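Local coordinates for protein leucine--tRNA ligase (Agrobacterium radiobacter, PDB 5AH5) that probably attaches L-leucine to tRNA(Leu) at the expense of ATP, and carries an editing domain of the kind that hydrolyses mischarged tRNA, at residues Ser237-Asp249 / Met326-Pro338. Sequence-based numbering, arbitrary orientation.
Sequences SDLTINAFTTRLD and MPDFGTGAVIGVP. With nucleotides of chain D.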
loop_
_atom_site.group_PDB
_atom_site.type_symbol
_atom_site.label_atom_id
_atom_site.label_comp_id
_atom_site.label_asym_id
_atom_site.label_seq_id
_atom_site.Cartn_x
_atom_site.Cartn_y
_atom_site.Cartn_z
ATOM N N SER B 237 -28.946 28.349 -34.057
ATOM C CA SER B 237 -27.888 28.362 -33.032
ATOM C C SER B 237 -26.458 28.239 -33.576
ATOM O O SER B 237 -26.240 27.784 -34.699
ATOM C CB SER B 237 -28.156 27.234 -32.020
ATOM O OG SER B 237 -26.967 26.720 -31.431
ATOM N N ASP B 238 -25.501 28.651 -32.742
ATOM C CA ASP B 238 -24.069 28.438 -32.989
ATOM C C ASP B 238 -23.644 27.024 -32.543
ATOM O O ASP B 238 -23.676 26.093 -33.358
ATOM C CB ASP B 238 -23.199 29.520 -32.294
ATOM C CG ASP B 238 -23.108 30.833 -33.087
ATOM O OD1 ASP B 238 -23.803 30.997 -34.113
ATOM O OD2 ASP B 238 -22.323 31.712 -32.674
ATOM N N LEU B 239 -23.294 26.855 -31.261
ATOM C CA LEU B 239 -22.513 25.682 -30.828
ATOM C C LEU B 239 -23.293 24.363 -30.889
ATOM O O LEU B 239 -24.527 24.334 -30.777
ATOM C CB LEU B 239 -21.895 25.886 -29.423
ATOM C CG LEU B 239 -20.694 25.001 -29.001
ATOM C CD1 LEU B 239 -19.505 25.156 -29.950
ATOM C CD2 LEU B 239 -20.260 25.281 -27.562
ATOM N N THR B 240 -22.528 23.289 -31.093
ATOM C CA THR B 240 -23.030 21.924 -31.219
ATOM C C THR B 240 -22.933 21.203 -29.870
ATOM O O THR B 240 -22.448 21.768 -28.875
ATOM C CB THR B 240 -22.208 21.131 -32.273
ATOM O OG1 THR B 240 -20.911 20.810 -31.755
ATOM C CG2 THR B 240 -22.039 21.931 -33.561
ATOM N N ILE B 241 -23.401 19.955 -29.856
ATOM C CA ILE B 241 -23.280 19.069 -28.694
ATOM C C ILE B 241 -22.714 17.705 -29.134
ATOM O O ILE B 241 -23.422 16.875 -29.706
ATOM C CB ILE B 241 -24.619 18.954 -27.897
ATOM C CG1 ILE B 241 -25.777 18.385 -28.748
ATOM C CG2 ILE B 241 -24.988 20.317 -27.299
ATOM C CD1 ILE B 241 -27.151 18.522 -28.124
ATOM N N ASN B 242 -21.414 17.513 -28.891
ATOM C CA ASN B 242 -20.701 16.262 -29.247
ATOM C C ASN B 242 -21.140 15.059 -28.408
ATOM O O ASN B 242 -20.873 15.020 -27.212
ATOM C CB ASN B 242 -19.167 16.428 -29.183
ATOM C CG ASN B 242 -18.708 17.458 -28.146
ATOM O OD1 ASN B 242 -19.298 17.589 -27.071
ATOM N ND2 ASN B 242 -17.662 18.204 -28.479
ATOM N N ALA B 243 -21.842 14.107 -29.033
ATOM C CA ALA B 243 -22.215 12.841 -28.382
ATOM C C ALA B 243 -21.023 11.866 -28.421
ATOM O O ALA B 243 -20.064 12.089 -29.168
ATOM C CB ALA B 243 -23.439 12.221 -29.051
ATOM N N PHE B 244 -21.085 10.809 -27.603
ATOM C CA PHE B 244 -20.024 9.794 -27.518
ATOM C C PHE B 244 -20.616 8.379 -27.630
ATOM O O PHE B 244 -21.588 8.040 -26.935
ATOM C CB PHE B 244 -19.213 9.949 -26.217
ATOM C CG PHE B 244 -18.165 8.870 -26.010
ATOM C CD1 PHE B 244 -16.910 8.962 -26.629
ATOM C CD2 PHE B 244 -18.433 7.762 -25.189
ATOM C CE1 PHE B 244 -15.961 7.969 -26.444
ATOM C CE2 PHE B 244 -17.483 6.768 -25.002
ATOM C CZ PHE B 244 -16.246 6.873 -25.629
ATOM N N THR B 245 -20.025 7.564 -28.507
ATOM C CA THR B 245 -20.430 6.164 -28.641
ATOM C C THR B 245 -19.239 5.253 -29.017
ATOM O O THR B 245 -18.209 5.704 -29.561
ATOM C CB THR B 245 -21.634 6.031 -29.637
ATOM O OG1 THR B 245 -22.477 4.890 -29.324
ATOM C CG2 THR B 245 -21.154 6.014 -31.103
ATOM N N THR B 246 -19.399 3.978 -28.670
ATOM C CA THR B 246 -18.540 2.898 -29.141
ATOM C C THR B 246 -19.123 2.255 -30.417
ATOM O O THR B 246 -18.371 1.790 -31.276
ATOM C CB THR B 246 -18.352 1.832 -28.042
ATOM O OG1 THR B 246 -19.629 1.304 -27.653
ATOM C CG2 THR B 246 -17.643 2.439 -26.810
ATOM N N ARG B 247 -20.457 2.237 -30.535
ATOM C CA ARG B 247 -21.148 1.757 -31.740
ATOM C C ARG B 247 -21.373 2.892 -32.754
ATOM O O ARG B 247 -22.513 3.208 -33.077
ATOM C CB ARG B 247 -22.508 1.107 -31.377
ATOM C CG ARG B 247 -22.498 0.019 -30.306
ATOM C CD ARG B 247 -21.335 -0.970 -30.421
ATOM N NE ARG B 247 -21.105 -1.483 -31.777
ATOM C CZ ARG B 247 -21.818 -2.438 -32.382
ATOM N NH1 ARG B 247 -22.853 -3.024 -31.781
ATOM N NH2 ARG B 247 -21.493 -2.806 -33.618
ATOM N N LEU B 248 -20.301 3.510 -33.255
ATOM C CA LEU B 248 -20.439 4.576 -34.261
ATOM C C LEU B 248 -21.174 4.027 -35.477
ATOM O O LEU B 248 -22.009 4.716 -36.074
ATOM C CB LEU B 248 -19.078 5.138 -34.692
ATOM C CG LEU B 248 -19.056 6.156 -35.853
ATOM C CD1 LEU B 248 -19.991 7.317 -35.584
ATOM C CD2 LEU B 248 -17.655 6.691 -36.132
ATOM N N ASP B 249 -20.852 2.772 -35.816
ATOM C CA ASP B 249 -21.545 1.998 -36.850
ATOM C C ASP B 249 -23.058 2.281 -36.965
ATOM O O ASP B 249 -23.555 2.448 -38.074
ATOM C CB ASP B 249 -21.260 0.480 -36.702
ATOM C CG ASP B 249 -21.677 -0.089 -35.346
ATOM O OD1 ASP B 249 -22.846 -0.498 -35.189
ATOM O OD2 ASP B 249 -20.814 -0.174 -34.449
ATOM N N MET B 326 -25.485 9.034 -17.547
ATOM C CA MET B 326 -24.701 9.257 -16.338
ATOM C C MET B 326 -23.663 10.336 -16.625
ATOM O O MET B 326 -22.956 10.279 -17.622
ATOM C CB MET B 326 -24.064 7.957 -15.833
ATOM C CG MET B 326 -25.038 6.797 -15.719
ATOM S SD MET B 326 -26.603 7.223 -14.913
ATOM C CE MET B 326 -26.173 7.130 -13.181
ATOM N N PRO B 327 -23.594 11.344 -15.761
ATOM C CA PRO B 327 -22.684 12.470 -15.981
ATOM C C PRO B 327 -21.151 12.196 -15.883
ATOM O O PRO B 327 -20.361 13.031 -16.318
ATOM C CB PRO B 327 -23.081 13.426 -14.861
ATOM C CG PRO B 327 -23.531 12.518 -13.742
ATOM C CD PRO B 327 -24.262 11.417 -14.441
ATOM N N ASP B 328 -20.725 11.080 -15.303
ATOM C CA ASP B 328 -19.277 10.807 -15.152
ATOM C C ASP B 328 -18.644 9.940 -16.247
ATOM O O ASP B 328 -17.487 9.518 -16.097
ATOM C CB ASP B 328 -19.042 10.214 -13.767
ATOM C CG ASP B 328 -19.539 11.139 -12.683
ATOM O OD1 ASP B 328 -19.148 12.339 -12.723
ATOM O OD2 ASP B 328 -20.333 10.690 -11.823
ATOM N N PHE B 329 -19.375 9.712 -17.351
ATOM C CA PHE B 329 -18.902 8.868 -18.454
ATOM C C PHE B 329 -18.971 9.644 -19.762
ATOM O O PHE B 329 -20.008 10.229 -20.098
ATOM C CB PHE B 329 -19.740 7.575 -18.539
ATOM C CG PHE B 329 -19.328 6.627 -19.652
ATOM C CD1 PHE B 329 -17.998 6.244 -19.827
ATOM C CD2 PHE B 329 -20.284 6.079 -20.507
ATOM C CE1 PHE B 329 -17.629 5.357 -20.829
ATOM C CE2 PHE B 329 -19.917 5.196 -21.517
ATOM C CZ PHE B 329 -18.586 4.832 -21.677
ATOM N N GLY B 330 -17.868 9.641 -20.498
ATOM C CA GLY B 330 -17.772 10.379 -21.747
ATOM C C GLY B 330 -18.179 11.845 -21.641
ATOM O O GLY B 330 -17.853 12.519 -20.660
ATOM N N THR B 331 -18.909 12.322 -22.647
ATOM C CA THR B 331 -19.245 13.746 -22.786
ATOM C C THR B 331 -20.560 14.160 -22.095
ATOM O O THR B 331 -20.792 15.358 -21.882
ATOM C CB THR B 331 -19.335 14.131 -24.273
ATOM O OG1 THR B 331 -20.284 13.276 -24.940
ATOM C CG2 THR B 331 -17.958 14.015 -24.931
ATOM N N GLY B 332 -21.403 13.182 -21.750
ATOM C CA GLY B 332 -22.694 13.449 -21.117
ATOM C C GLY B 332 -23.801 13.670 -22.130
ATOM O O GLY B 332 -24.860 14.205 -21.783
ATOM N N ALA B 333 -23.540 13.269 -23.380
ATOM C CA ALA B 333 -24.536 13.205 -24.449
ATOM C C ALA B 333 -24.514 11.790 -25.040
ATOM O O ALA B 333 -23.431 11.239 -25.265
ATOM C CB ALA B 333 -24.214 14.245 -25.522
ATOM N N VAL B 334 -25.692 11.199 -25.262
ATOM C CA VAL B 334 -25.800 9.885 -25.919
ATOM C C VAL B 334 -26.617 9.978 -27.222
ATOM O O VAL B 334 -27.145 11.034 -27.564
ATOM C CB VAL B 334 -26.316 8.777 -24.957
ATOM C CG1 VAL B 334 -25.668 8.929 -23.588
ATOM C CG2 VAL B 334 -27.836 8.776 -24.833
ATOM N N ILE B 335 -26.746 8.849 -27.913
ATOM C CA ILE B 335 -27.026 8.826 -29.351
ATOM C C ILE B 335 -27.799 7.537 -29.658
ATOM O O ILE B 335 -27.237 6.554 -30.136
ATOM C CB ILE B 335 -25.675 8.967 -30.114
ATOM C CG1 ILE B 335 -25.848 9.017 -31.632
ATOM C CG2 ILE B 335 -24.671 7.880 -29.720
ATOM C CD1 ILE B 335 -24.546 9.316 -32.357
ATOM N N GLY B 336 -29.105 7.564 -29.374
ATOM C CA GLY B 336 -29.894 6.338 -29.133
ATOM C C GLY B 336 -30.481 5.537 -30.296
ATOM O O GLY B 336 -30.912 6.101 -31.302
ATOM N N VAL B 337 -30.513 4.210 -30.125
ATOM C CA VAL B 337 -31.063 3.261 -31.106
ATOM C C VAL B 337 -31.695 2.051 -30.386
ATOM O O VAL B 337 -30.991 1.320 -29.681
ATOM C CB VAL B 337 -29.960 2.706 -32.052
ATOM C CG1 VAL B 337 -30.568 1.801 -33.132
ATOM C CG2 VAL B 337 -29.134 3.829 -32.675
ATOM N N PRO B 338 -33.025 1.857 -30.526
ATOM C CA PRO B 338 -33.655 0.545 -30.249
ATOM C C PRO B 338 -33.824 -0.328 -31.504
ATOM O O PRO B 338 -32.987 -1.188 -31.794
ATOM C CB PRO B 338 -35.030 0.925 -29.671
ATOM C CG PRO B 338 -34.974 2.402 -29.416
ATOM C CD PRO B 338 -34.013 2.944 -30.426
ATOM P P A D 84 -20.330 0.554 -22.262
ATOM O OP1 A D 84 -19.758 -0.632 -22.945
ATOM O OP2 A D 84 -19.451 1.672 -21.818
ATOM O "O5'" A D 84 -21.404 1.141 -23.282
ATOM C "C5'" A D 84 -21.012 2.101 -24.293
ATOM C "C4'" A D 84 -22.234 2.801 -24.834
ATOM O "O4'" A D 84 -22.910 3.502 -23.757
ATOM C "C3'" A D 84 -22.008 3.891 -25.877
ATOM O "O3'" A D 84 -21.801 3.373 -27.186
ATOM C "C2'" A D 84 -23.318 4.657 -25.796
ATOM O "O2'" A D 84 -24.326 3.996 -26.544
ATOM C "C1'" A D 84 -23.601 4.620 -24.286
ATOM N N9 A D 84 -23.205 5.814 -23.533
ATOM C C8 A D 84 -22.297 6.791 -23.872
ATOM N N7 A D 84 -22.196 7.752 -22.982
ATOM C C5 A D 84 -23.089 7.379 -21.986
ATOM C C6 A D 84 -23.449 7.978 -20.764
ATOM N N6 A D 84 -22.918 9.119 -20.314
ATOM N N1 A D 84 -24.375 7.350 -20.005
ATOM C C2 A D 84 -24.899 6.199 -20.451
ATOM N N3 A D 84 -24.634 5.531 -21.575
ATOM C C4 A D 84 -23.718 6.188 -22.312
ATOM P P C D 83 -25.109 0.759 -18.027
ATOM O OP1 C D 83 -25.475 -0.023 -19.228
ATOM O OP2 C D 83 -24.738 0.020 -16.782
ATOM O "O5'" C D 83 -23.936 1.755 -18.448
ATOM C "C5'" C D 83 -23.777 2.278 -19.784
ATOM C "C4'" C D 83 -22.339 2.164 -20.265
ATOM O "O4'" C D 83 -21.559 3.294 -19.792
ATOM C "C3'" C D 83 -21.589 0.887 -19.881
ATOM O "O3'" C D 83 -21.201 0.032 -20.985
ATOM C "C2'" C D 83 -20.579 1.333 -18.802
ATOM O "O2'" C D 83 -19.312 0.713 -18.898
ATOM C "C1'" C D 83 -20.468 2.852 -19.000
ATOM N N1 C D 83 -20.438 3.671 -17.753
ATOM C C2 C D 83 -19.210 4.167 -17.277
ATOM O O2 C D 83 -18.169 3.884 -17.886
ATOM N N3 C D 83 -19.195 4.930 -16.156
ATOM C C4 C D 83 -20.339 5.228 -15.534
ATOM N N4 C D 83 -20.277 5.986 -14.438
ATOM C C5 C D 83 -21.598 4.739 -15.995
ATOM C C6 C D 83 -21.602 3.983 -17.103
ATOM P P C D 82 -23.683 3.426 -12.997
ATOM O OP1 C D 82 -23.808 4.922 -12.942
ATOM O OP2 C D 82 -23.955 2.651 -11.770
ATOM O "O5'" C D 82 -24.578 2.821 -14.174
ATOM C "C5'" C D 82 -25.975 2.523 -13.980
ATOM C "C4'" C D 82 -26.585 1.908 -15.221
ATOM O "O4'" C D 82 -28.029 1.894 -15.058
ATOM C "C3'" C D 82 -26.332 2.622 -16.548
ATOM O "O3'" C D 82 -26.354 1.745 -17.679
ATOM C "C2'" C D 82 -27.505 3.597 -16.617
ATOM O "O2'" C D 82 -27.813 4.022 -17.933
ATOM C "C1'" C D 82 -28.632 2.747 -16.018
ATOM N N1 C D 82 -29.767 3.434 -15.360
ATOM C C2 C D 82 -30.960 2.718 -15.177
ATOM O O2 C D 82 -31.038 1.559 -15.611
ATOM N N3 C D 82 -31.997 3.313 -14.545
ATOM C C4 C D 82 -31.877 4.567 -14.100
ATOM N N4 C D 82 -32.928 5.116 -13.491
ATOM C C5 C D 82 -30.669 5.309 -14.252
ATOM C C6 C D 82 -29.645 4.705 -14.869
#
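Phe-244 and Phe-329 both carry CG anti to the backbone N (chi1 176° and -180°), and with these torsions the two side chains meet at about a right angle. The edge of Phe-244 is directed at the face of Phe-329 in an offset T-shaped pair, with CE2 of Phe-244 4.0 Å from CZ of Phe-329. Beside the rings, Thr-331 holds OG1 between its backbone N and carbonyl carbon, from where the hydroxyl donates to Asn-242 O over 2.9 Å, with the donor oxygen tilted from the carbonyl plane. Phe-244 N gives a second, weak bond to Ala-333 O (3.3 Å). CB of Ala-243 packs against CB of both Ala-333 and Ile-335, and the Ile-335 CG2 branch rests on Thr-245 CB. Both segments belong to the editing domain of this class I synthetase, where strand 243-245 pairs with strand 224-234 and strand 333-334 with strand 257-259; the contact thus brings together two short strands from different parts of the mixed, curled sheet of that domain. Beside this junction lies the CCA end of the tRNA (C82, C83 and A84 of chain D). A84 accepts a bond from Met-326 N at its N1 and donates from N6 to Met-326 O (2.9 Å), so the main chain of Met-326 reads the Watson-Crick edge of the adenine, a worked case of base recognition by backbone atoms, while Val-334 CG1 packs against the base. Three bonds grip its O3': Thr-246 N donates one (2.9 Å, nearly straight at 168°), and the hydroxyls of Thr-245 and Thr-246 share the other two. The preceding nucleotide, C83, sets its O2 over one face of Phe-329, 3.1 Å above the ring plane and displaced toward the rim of the ring.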